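Local structure of (S)-imine reductase (Streptomyces sp. GF3546, 4OQY) at residues V6-L11 against N20-N25. The protein is an S-selective imine reductase that binds NADPH and probably uses it as the hydride donor for reducing imines to amines. Residues are numbered along the deposited sequence; the frame is centred on the assembly and turned at random.
Sequences VTVIGL and NTFLDN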
loop_
_atom_site.group_PDB
_atom_site.type_symbol
_atom_site.label_atom_id
_atom_site.label_comp_id
_atom_site.label_asym_id
_atom_site.label_seq_id
_atom_site.Cartn_x
_atom_site.Cartn_y
_atom_site.Cartn_z
ATOM N N VAL B 6 16.964 32.047 12.223
ATOM C CA VAL B 6 16.672 30.718 12.780
ATOM C C VAL B 6 17.925 29.876 12.915
ATOM O O VAL B 6 18.900 30.106 12.228
ATOM C CB VAL B 6 15.638 30.009 11.876
ATOM C CG1 VAL B 6 16.153 29.896 10.459
ATOM C CG2 VAL B 6 15.244 28.642 12.412
ATOM N N THR B 7 17.914 28.941 13.863
ATOM C CA THR B 7 19.008 28.016 14.023
ATOM C C THR B 7 18.533 26.650 13.547
ATOM O O THR B 7 17.389 26.255 13.817
ATOM C CB THR B 7 19.467 27.958 15.500
ATOM O OG1 THR B 7 20.130 29.182 15.835
ATOM C CG2 THR B 7 20.413 26.794 15.749
ATOM N N VAL B 8 19.403 25.949 12.829
ATOM C CA VAL B 8 19.173 24.581 12.439
ATOM C C VAL B 8 20.335 23.734 12.992
ATOM O O VAL B 8 21.508 23.978 12.690
ATOM C CB VAL B 8 19.049 24.405 10.907
ATOM C CG1 VAL B 8 18.848 22.932 10.543
ATOM C CG2 VAL B 8 17.894 25.247 10.357
ATOM N N ILE B 9 19.979 22.738 13.787
ATOM C CA ILE B 9 20.931 21.752 14.328
ATOM C C ILE B 9 20.691 20.386 13.668
ATOM O O ILE B 9 19.570 19.864 13.703
ATOM C CB ILE B 9 20.762 21.652 15.858
ATOM C CG1 ILE B 9 21.235 22.956 16.521
ATOM C CG2 ILE B 9 21.526 20.457 16.445
ATOM C CD1 ILE B 9 20.937 22.999 18.017
ATOM N N GLY B 10 21.738 19.781 13.103
ATOM C CA GLY B 10 21.567 18.546 12.335
ATOM C C GLY B 10 21.605 18.897 10.849
ATOM O O GLY B 10 20.662 19.476 10.328
ATOM N N LEU B 11 22.699 18.524 10.196
ATOM C CA LEU B 11 22.936 18.826 8.804
ATOM C C LEU B 11 23.147 17.569 7.977
ATOM O O LEU B 11 23.973 17.551 7.049
ATOM C CB LEU B 11 24.153 19.730 8.673
ATOM C CG LEU B 11 24.087 21.035 9.448
ATOM C CD1 LEU B 11 25.386 21.812 9.285
ATOM C CD2 LEU B 11 22.899 21.871 9.002
ATOM N N ASN B 20 19.052 25.425 3.165
ATOM C CA ASN B 20 19.070 25.984 1.792
ATOM C C ASN B 20 17.787 26.708 1.491
ATOM O O ASN B 20 17.792 27.790 0.926
ATOM C CB ASN B 20 19.293 24.890 0.745
ATOM C CG ASN B 20 20.754 24.470 0.634
ATOM O OD1 ASN B 20 21.078 23.282 0.700
ATOM N ND2 ASN B 20 21.637 25.441 0.439
ATOM N N THR B 21 16.686 26.103 1.906
ATOM C CA THR B 21 15.379 26.692 1.710
ATOM C C THR B 21 15.201 27.995 2.509
ATOM O O THR B 21 14.653 28.992 1.985
ATOM C CB THR B 21 14.281 25.681 2.041
ATOM O OG1 THR B 21 14.360 24.607 1.096
ATOM C CG2 THR B 21 12.919 26.330 1.957
ATOM N N PHE B 22 15.656 27.997 3.760
ATOM C CA PHE B 22 15.624 29.222 4.573
ATOM C C PHE B 22 16.450 30.348 3.930
ATOM O O PHE B 22 16.008 31.510 3.849
ATOM C CB PHE B 22 16.137 28.946 6.011
ATOM C CG PHE B 22 15.102 28.383 6.967
ATOM C CD1 PHE B 22 13.842 28.937 7.060
ATOM C CD2 PHE B 22 15.446 27.363 7.854
ATOM C CE1 PHE B 22 12.912 28.444 7.944
ATOM C CE2 PHE B 22 14.519 26.869 8.761
ATOM C CZ PHE B 22 13.257 27.412 8.812
ATOM N N LEU B 23 17.646 29.999 3.461
ATOM C CA LEU B 23 18.522 30.963 2.819
ATOM C C LEU B 23 17.947 31.467 1.494
ATOM O O LEU B 23 17.981 32.659 1.233
ATOM C CB LEU B 23 19.892 30.354 2.551
ATOM C CG LEU B 23 20.726 30.059 3.787
ATOM C CD1 LEU B 23 21.955 29.291 3.361
ATOM C CD2 LEU B 23 21.096 31.350 4.500
ATOM N N ASP B 24 17.400 30.563 0.682
ATOM C CA ASP B 24 16.705 30.943 -0.574
ATOM C C ASP B 24 15.648 32.000 -0.356
ATOM O O ASP B 24 15.391 32.830 -1.233
ATOM C CB ASP B 24 16.013 29.733 -1.201
ATOM C CG ASP B 24 16.999 28.717 -1.793
ATOM O OD1 ASP B 24 18.201 29.010 -1.902
ATOM O OD2 ASP B 24 16.563 27.611 -2.161
ATOM N N ASN B 25 15.017 31.960 0.813
ATOM C CA ASN B 25 13.948 32.892 1.124
ATOM C C ASN B 25 14.378 34.093 1.972
ATOM O O ASN B 25 13.534 34.811 2.484
ATOM C CB ASN B 25 12.782 32.143 1.791
ATOM C CG ASN B 25 12.040 31.222 0.829
ATOM O OD1 ASN B 25 12.321 30.021 0.735
ATOM N ND2 ASN B 25 11.104 31.792 0.086
#
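Phe22 points from helix 13-24 toward strand 6-9 and sets its ring against two valines of that strand, Val6 and Val8, whose side chains leave the same side of it. Val6 takes one face of the ring. Its CG1 lies 3.8 Å from the Phe22 ring centroid and 14° off the ring normal, a CH-pi contact shifted toward the rim, where Val6 CG1 comes within 3.7 Å of Phe22 CD2. With chi1 at 58°, CG1 lies between the backbone N and the carbonyl carbon, which helps to point it at the ring face. Val8 meets the ring quite differently: its CG2 sits near the ring plane, at the edge, 4.1 Å from Phe22 CE2. The CD2-CE2 side of the ring thus meets Val6 CG1 over the face and Val8 CG2 at the edge, with Val6 CG2 adding a looser contact to CE2. All three residues are buried, and the union is purely apolar. Val29 of the adjacent strand 29-32 also touches Phe22 and Val8, while Leu62 and Val64 of strand 62-65 touch Val6. The contact thereby seats the C-terminal part of the helix on the parallel part of the mixed sheet, within the first beta-alpha-beta unit of a Rossmann fold, whose glycine-rich turn after the strand includes the NADPH-binding residues Leu11 and Gly12.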